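Local coordinates for DUF952 domain-containing protein (Caulobacter vibrioides, PDB 2O0Q) that is of unknown function but probably shares the ADP-ribosyl transferase-like fold, its own activity still open, at residues A26-L29 with I34-S37; G39-E44 with A79-L84. One frame throughout, in Å; residues are numbered along the deposited sequence.

Contact 1 (A26-L29 with I34-S37); sequences AVDL and IHLS
Asp28 and His35 both turn their first torsion so that CG lies opposite the carbonyl carbon, beside the backbone N, and this brings the carboxylate of one to the ring edge of the other. The two side chains run past each other in opposite directions, with carboxylate and imidazole planes nearly coplanar, 15° apart. Asp28 OD1 does most of the work, accepting two bonds from the same residue. The backbone N of His35 reaches it at 2.8 Å in an almost straight bond (172°), coming in from well above the carboxylate plane. His35 ND1 approaches nearly in line with the C-O bond, 3.2 Å from Asp28 OD1 and more bent at 147°, with the oxygen close to the ring plane. Holding the main-chain N and the ring together limits the rotation of the imidazole. This is a His-carboxylate hydrogen bond, made between the short helix 26-31 and the start of strand 34-38, an inner strand of the six-stranded antiparallel sheet. On the other carboxylate oxygen, the CG2 methyl of Ile34 lies 3.7 Å from Asp28 OD2. Ile34 CA sits 3.5 Å from Asp28 OD1, so the buried acid rests against aliphatic carbon. The charge is answered by Lys6 on strand 3-9, which makes a salt bridge to OD2, and Ser25 N bonds the same oxygen. Lys6 NZ also bonds His35 O, joining both partners. The His35 ring also meets the rings of Phe33 and His83.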
ATOM      1  N   ALA A  26      -6.627  -9.644  -1.832  1.00 11.43           N
ATOM      2  CA  ALA A  26      -6.872 -11.052  -1.535  1.00 13.62           C
ATOM      3  C   ALA A  26      -6.044 -11.491  -0.327  1.00 13.77           C
ATOM      4  O   ALA A  26      -6.567 -12.118   0.603  1.00 13.48           O
ATOM      5  CB  ALA A  26      -6.524 -11.907  -2.741  1.00 13.51           C
ATOM      6  N   VAL A  27      -4.755 -11.162  -0.342  1.00 13.45           N
ATOM      7  CA  VAL A  27      -3.878 -11.528   0.763  1.00 14.39           C
ATOM      8  C   VAL A  27      -4.241 -10.789   2.046  1.00 14.82           C
ATOM      9  O   VAL A  27      -4.145 -11.358   3.131  1.00 15.75           O
ATOM     10  CB  VAL A  27      -2.402 -11.251   0.430  1.00 16.45           C
ATOM     11  CG1 VAL A  27      -1.967 -12.134  -0.718  1.00 18.38           C
ATOM     12  CG2 VAL A  27      -2.208  -9.787   0.079  1.00 19.19           C
ATOM     13  N   ASP A  28      -4.654  -9.527   1.933  1.00 14.21           N
ATOM     14  CA  ASP A  28      -5.033  -8.768   3.126  1.00 13.53           C
ATOM     15  C   ASP A  28      -6.198  -9.472   3.814  1.00 13.64           C
ATOM     16  O   ASP A  28      -6.168  -9.727   5.021  1.00 14.24           O
ATOM     17  CB  ASP A  28      -5.482  -7.344   2.779  1.00 11.22           C
ATOM     18  CG  ASP A  28      -4.357  -6.475   2.251  1.00 12.32           C
ATOM     19  OD1 ASP A  28      -3.183  -6.705   2.619  1.00  6.75           O
ATOM     20  OD2 ASP A  28      -4.665  -5.540   1.477  1.00 12.50           O
ATOM     21  N   LEU A  29      -7.227  -9.780   3.033  1.00 13.90           N
ATOM     22  CA  LEU A  29      -8.413 -10.448   3.561  1.00 13.01           C
ATOM     23  C   LEU A  29      -8.076 -11.819   4.134  1.00 13.64           C
ATOM     24  O   LEU A  29      -8.692 -12.260   5.104  1.00 15.81           O
ATOM     25  CB  LEU A  29      -9.470 -10.564   2.461  1.00 14.99           C
ATOM     26  CG  LEU A  29     -10.028  -9.208   2.012  1.00 13.51           C
ATOM     27  CD1 LEU A  29     -10.834  -9.363   0.724  1.00 16.58           C
ATOM     28  CD2 LEU A  29     -10.879  -8.620   3.125  1.00 13.83           C
ATOM     29  N   ILE A  34      -4.674  -5.172   6.517  1.00 13.63           N
ATOM     30  CA  ILE A  34      -4.162  -4.614   5.281  1.00 13.82           C
ATOM     31  C   ILE A  34      -2.660  -4.408   5.384  1.00 14.16           C
ATOM     32  O   ILE A  34      -2.167  -3.743   6.304  1.00 14.09           O
ATOM     33  CB  ILE A  34      -4.852  -3.281   4.941  1.00 12.85           C
ATOM     34  CG1 ILE A  34      -6.338  -3.536   4.673  1.00 14.62           C
ATOM     35  CG2 ILE A  34      -4.198  -2.649   3.717  1.00 12.74           C
ATOM     36  CD1 ILE A  34      -7.152  -2.280   4.522  1.00 13.38           C
ATOM     37  N   HIS A  35      -1.941  -5.004   4.438  1.00 13.49           N
ATOM     38  CA  HIS A  35      -0.490  -4.904   4.381  1.00 12.96           C
ATOM     39  C   HIS A  35      -0.080  -3.577   3.770  1.00 12.42           C
ATOM     40  O   HIS A  35      -0.382  -3.308   2.608  1.00 11.49           O
ATOM     41  CB  HIS A  35       0.109  -6.013   3.511  1.00 11.16           C
ATOM     42  CG  HIS A  35       0.183  -7.352   4.174  1.00 12.61           C
ATOM     43  ND1 HIS A  35      -0.907  -8.185   4.301  1.00 13.78           N
ATOM     44  CD2 HIS A  35       1.233  -8.025   4.708  1.00 11.71           C
ATOM     45  CE1 HIS A  35      -0.532  -9.314   4.878  1.00 10.59           C
ATOM     46  NE2 HIS A  35       0.761  -9.241   5.136  1.00 11.50           N
ATOM     47  N   LEU A  36       0.608  -2.754   4.554  1.00 11.36           N
ATOM     48  CA  LEU A  36       1.106  -1.470   4.073  1.00 11.55           C
ATOM     49  C   LEU A  36       2.613  -1.485   4.290  1.00 11.90           C
ATOM     50  O   LEU A  36       3.128  -2.379   4.963  1.00 11.49           O
ATOM     51  CB  LEU A  36       0.451  -0.307   4.829  1.00 11.76           C
ATOM     52  CG  LEU A  36      -1.013  -0.113   4.403  1.00 11.28           C
ATOM     53  CD1 LEU A  36      -1.924  -0.368   5.571  1.00 10.97           C
ATOM     54  CD2 LEU A  36      -1.236   1.290   3.881  1.00 11.49           C
ATOM     55  N   SER A  37       3.317  -0.521   3.702  1.00 12.13           N
ATOM     56  CA  SER A  37       4.771  -0.448   3.830  1.00 12.74           C
ATOM     57  C   SER A  37       5.236   0.958   4.163  1.00 13.27           C
ATOM     58  O   SER A  37       4.681   1.935   3.660  1.00 12.45           O
ATOM     59  CB  SER A  37       5.457  -0.851   2.517  1.00 12.38           C
ATOM     60  OG  SER A  37       5.111  -2.156   2.095  1.00 15.21           O
TER

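Contact 2 (G39-E44 with A79-L84); sequences GEQAQE and ARFPHL
One hydrogen bond joins Gln41 of helix 39-49 to strand 80-84: Gln41 NE2 donates a hydrogen bond to Arg80 O at 3.2 Å, nearly straight at 172°. The acceptor lies close to the plane of the Gln41 amide, whereas the donor stands well above the plane of the Arg80 carbonyl. The van der Waals part belongs mainly to Phe81. Gln41 lays its amide over one face of the ring, stacked with the planes 27° apart, and Gln41 OE1 lies 3.4 Å from Phe81 CD2, toward the rim. Beyond CG the glutamine chain is extended, which carries the amide across to the strand while Gln41 CB stays 3.9 Å from Phe81 CE2. Two smaller contacts border the amide: the Ala79 methyl CB is 3.8 Å from Gln41 NE2, and Pro82 CD is 3.9 Å from Gln41 OE1. That oxygen has its polar partner in the backbone N of Ala38, so both ends of the amide are hydrogen-bonded and its flip is fixed. The helix and strand axes run 87° apart, 9.7 Å at closest approach, an arrangement in which a helix leaving one sheet strand packs across the neighbouring strand of the same antiparallel sheet.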
ATOM      1  N   GLY A  39       7.940   4.008   3.920  1.00 12.15           N
ATOM      2  CA  GLY A  39       8.667   4.432   2.739  1.00 14.33           C
ATOM      3  C   GLY A  39       9.946   3.669   2.418  1.00 15.84           C
ATOM      4  O   GLY A  39      10.192   3.337   1.258  1.00 14.53           O
ATOM      5  N   GLU A  40      10.762   3.378   3.429  1.00 24.09           N
ATOM      6  CA  GLU A  40      12.026   2.679   3.195  1.00 24.15           C
ATOM      7  C   GLU A  40      11.860   1.221   2.793  1.00 20.82           C
ATOM      8  O   GLU A  40      12.815   0.594   2.336  1.00 18.55           O
ATOM      9  CB  GLU A  40      12.917   2.738   4.439  1.00 30.49           C
ATOM     10  CG  GLU A  40      12.727   3.970   5.289  1.00 35.90           C
ATOM     11  CD  GLU A  40      11.444   3.913   6.089  1.00 37.96           C
ATOM     12  OE1 GLU A  40      11.318   3.005   6.932  1.00 40.49           O
ATOM     13  OE2 GLU A  40      10.562   4.764   5.873  1.00 37.34           O
ATOM     14  N   GLN A  41      10.652   0.688   2.961  1.00 20.19           N
ATOM     15  CA  GLN A  41      10.371  -0.711   2.643  1.00 17.21           C
ATOM     16  C   GLN A  41       9.490  -0.868   1.396  1.00 16.57           C
ATOM     17  O   GLN A  41       9.404  -1.954   0.818  1.00 13.88           O
ATOM     18  CB  GLN A  41       9.678  -1.363   3.849  1.00 20.33           C
ATOM     19  CG  GLN A  41       9.877  -0.576   5.148  1.00 25.76           C
ATOM     20  CD  GLN A  41       8.931  -0.980   6.269  1.00 28.19           C
ATOM     21  OE1 GLN A  41       7.715  -1.140   6.071  1.00 24.74           O
ATOM     22  NE2 GLN A  41       9.485  -1.123   7.466  1.00 30.69           N
ATOM     23  N   ALA A  42       8.855   0.226   0.982  1.00 15.93           N
ATOM     24  CA  ALA A  42       7.946   0.225  -0.166  1.00 14.33           C
ATOM     25  C   ALA A  42       8.487  -0.323  -1.482  1.00 13.97           C
ATOM     26  O   ALA A  42       7.822  -1.123  -2.140  1.00 10.39           O
ATOM     27  CB  ALA A  42       7.403   1.632  -0.391  1.00 14.65           C
ATOM     28  N   GLN A  43       9.676   0.112  -1.889  1.00 12.47           N
ATOM     29  CA  GLN A  43      10.228  -0.370  -3.147  1.00 14.31           C
ATOM     30  C   GLN A  43      10.451  -1.883  -3.130  1.00 15.67           C
ATOM     31  O   GLN A  43      10.189  -2.563  -4.122  1.00 15.76           O
ATOM     32  CB  GLN A  43      11.538   0.352  -3.467  1.00 15.26           C
ATOM     33  CG  GLN A  43      12.107   0.020  -4.841  1.00 17.07           C
ATOM     34  CD  GLN A  43      11.158   0.363  -5.977  1.00 14.66           C
ATOM     35  OE1 GLN A  43      10.648  -0.526  -6.670  1.00 17.14           O
ATOM     36  NE2 GLN A  43      10.914   1.649  -6.174  1.00 12.71           N
ATOM     37  N   GLU A  44      10.931  -2.417  -2.008  1.00 15.00           N
ATOM     38  CA  GLU A  44      11.169  -3.855  -1.920  1.00 15.65           C
ATOM     39  C   GLU A  44       9.837  -4.596  -2.009  1.00 14.22           C
ATOM     40  O   GLU A  44       9.746  -5.656  -2.636  1.00 14.12           O
ATOM     41  CB  GLU A  44      11.886  -4.227  -0.613  1.00 17.74           C
ATOM     42  CG  GLU A  44      12.443  -5.661  -0.636  1.00 20.96           C
ATOM     43  CD  GLU A  44      13.263  -6.025   0.594  1.00 23.85           C
ATOM     44  OE1 GLU A  44      14.165  -5.249   0.971  1.00 21.84           O
ATOM     45  OE2 GLU A  44      13.015  -7.102   1.180  1.00 25.07           O
ATOM     46  N   ALA A  79      12.269  -5.620  10.268  1.00 16.34           N
ATOM     47  CA  ALA A  79      11.687  -4.284  10.229  1.00 15.36           C
ATOM     48  C   ALA A  79      10.206  -4.334  10.608  1.00 16.41           C
ATOM     49  O   ALA A  79       9.536  -5.332  10.352  1.00 17.18           O
ATOM     50  CB  ALA A  79      11.862  -3.687   8.835  1.00 17.73           C
ATOM     51  N   ARG A  80       9.698  -3.261  11.219  1.00 16.27           N
ATOM     52  CA  ARG A  80       8.288  -3.204  11.613  1.00 16.98           C
ATOM     53  C   ARG A  80       7.422  -2.701  10.470  1.00 16.61           C
ATOM     54  O   ARG A  80       7.622  -1.593   9.966  1.00 16.23           O
ATOM     55  CB  ARG A  80       8.088  -2.294  12.830  1.00 17.51           C
ATOM     56  CG  ARG A  80       8.622  -2.860  14.141  1.00 20.82           C
ATOM     57  CD  ARG A  80       8.244  -1.959  15.311  1.00 27.32           C
ATOM     58  NE  ARG A  80       8.703  -2.467  16.604  1.00 32.77           N
ATOM     59  CZ  ARG A  80       8.257  -3.579  17.183  1.00 35.65           C
ATOM     60  NH1 ARG A  80       7.331  -4.324  16.592  1.00 37.87           N
ATOM     61  NH2 ARG A  80       8.734  -3.945  18.367  1.00 38.02           N
ATOM     62  N   PHE A  81       6.466  -3.523  10.053  1.00 14.26           N
ATOM     63  CA  PHE A  81       5.574  -3.143   8.968  1.00 13.79           C
ATOM     64  C   PHE A  81       4.231  -2.660   9.495  1.00 13.64           C
ATOM     65  O   PHE A  81       3.684  -3.211  10.452  1.00 13.25           O
ATOM     66  CB  PHE A  81       5.354  -4.321   8.007  1.00 13.58           C
ATOM     67  CG  PHE A  81       6.499  -4.550   7.053  1.00 12.99           C
ATOM     68  CD1 PHE A  81       7.717  -5.033   7.509  1.00 13.90           C
ATOM     69  CD2 PHE A  81       6.361  -4.251   5.700  1.00 14.69           C
ATOM     70  CE1 PHE A  81       8.788  -5.215   6.631  1.00 14.96           C
ATOM     71  CE2 PHE A  81       7.422  -4.429   4.815  1.00 13.52           C
ATOM     72  CZ  PHE A  81       8.637  -4.910   5.281  1.00 14.77           C
ATOM     73  N   PRO A  82       3.685  -1.604   8.877  1.00 12.18           N
ATOM     74  CA  PRO A  82       2.393  -1.088   9.327  1.00 11.67           C
ATOM     75  C   PRO A  82       1.274  -1.996   8.829  1.00 11.86           C
ATOM     76  O   PRO A  82       1.134  -2.209   7.624  1.00 12.97           O
ATOM     77  CB  PRO A  82       2.343   0.306   8.706  1.00 11.97           C
ATOM     78  CG  PRO A  82       3.101   0.134   7.429  1.00 11.23           C
ATOM     79  CD  PRO A  82       4.270  -0.754   7.825  1.00 12.67           C
ATOM     80  N   HIS A  83       0.497  -2.531   9.769  1.00 12.51           N
ATOM     81  CA  HIS A  83      -0.625  -3.419   9.472  1.00 12.28           C
ATOM     82  C   HIS A  83      -1.916  -2.763   9.983  1.00 13.79           C
ATOM     83  O   HIS A  83      -2.047  -2.496  11.179  1.00 14.84           O
ATOM     84  CB  HIS A  83      -0.432  -4.775  10.167  1.00 13.03           C
ATOM     85  CG  HIS A  83       0.744  -5.564   9.671  1.00 10.92           C
ATOM     86  ND1 HIS A  83       1.356  -5.322   8.460  1.00 13.46           N
ATOM     87  CD2 HIS A  83       1.364  -6.651  10.193  1.00  9.24           C
ATOM     88  CE1 HIS A  83       2.299  -6.228   8.254  1.00  7.51           C
ATOM     89  NE2 HIS A  83       2.322  -7.047   9.290  1.00 14.39           N
ATOM     90  N   LEU A  84      -2.869  -2.516   9.083  1.00 13.67           N
ATOM     91  CA  LEU A  84      -4.130  -1.875   9.465  1.00 14.07           C
ATOM     92  C   LEU A  84      -5.235  -2.911   9.640  1.00 14.06           C
ATOM     93  O   LEU A  84      -5.687  -3.525   8.675  1.00 14.84           O
ATOM     94  CB  LEU A  84      -4.547  -0.837   8.414  1.00 13.14           C
ATOM     95  CG  LEU A  84      -5.801  -0.016   8.748  1.00 14.45           C
ATOM     96  CD1 LEU A  84      -5.568   0.776  10.030  1.00 12.10           C
ATOM     97  CD2 LEU A  84      -6.138   0.920   7.591  1.00 15.24           C
TER

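From the N terminus, strand 3-9 supplies Lys6, and the chain then reaches helix 26-31. Contact 1 closes the tight turn from that helix into strand 34-38; of the four residues between its segments two still belong to the helix. Strand 34-38 is followed directly in the chain by helix 39-49, where contact 2 opens; 34 residues later it closes on strand 80-84. The two contacts therefore follow in series, neither nesting nor crossing. They meet in space because strands 34-38 and 80-84 are antiparallel neighbours: Ile34 N lies 2.9 Å from Leu84 O, and Leu36 N lies 3.2 Å from Pro82 O. Together they tie two helices to adjoining strands of one sheet.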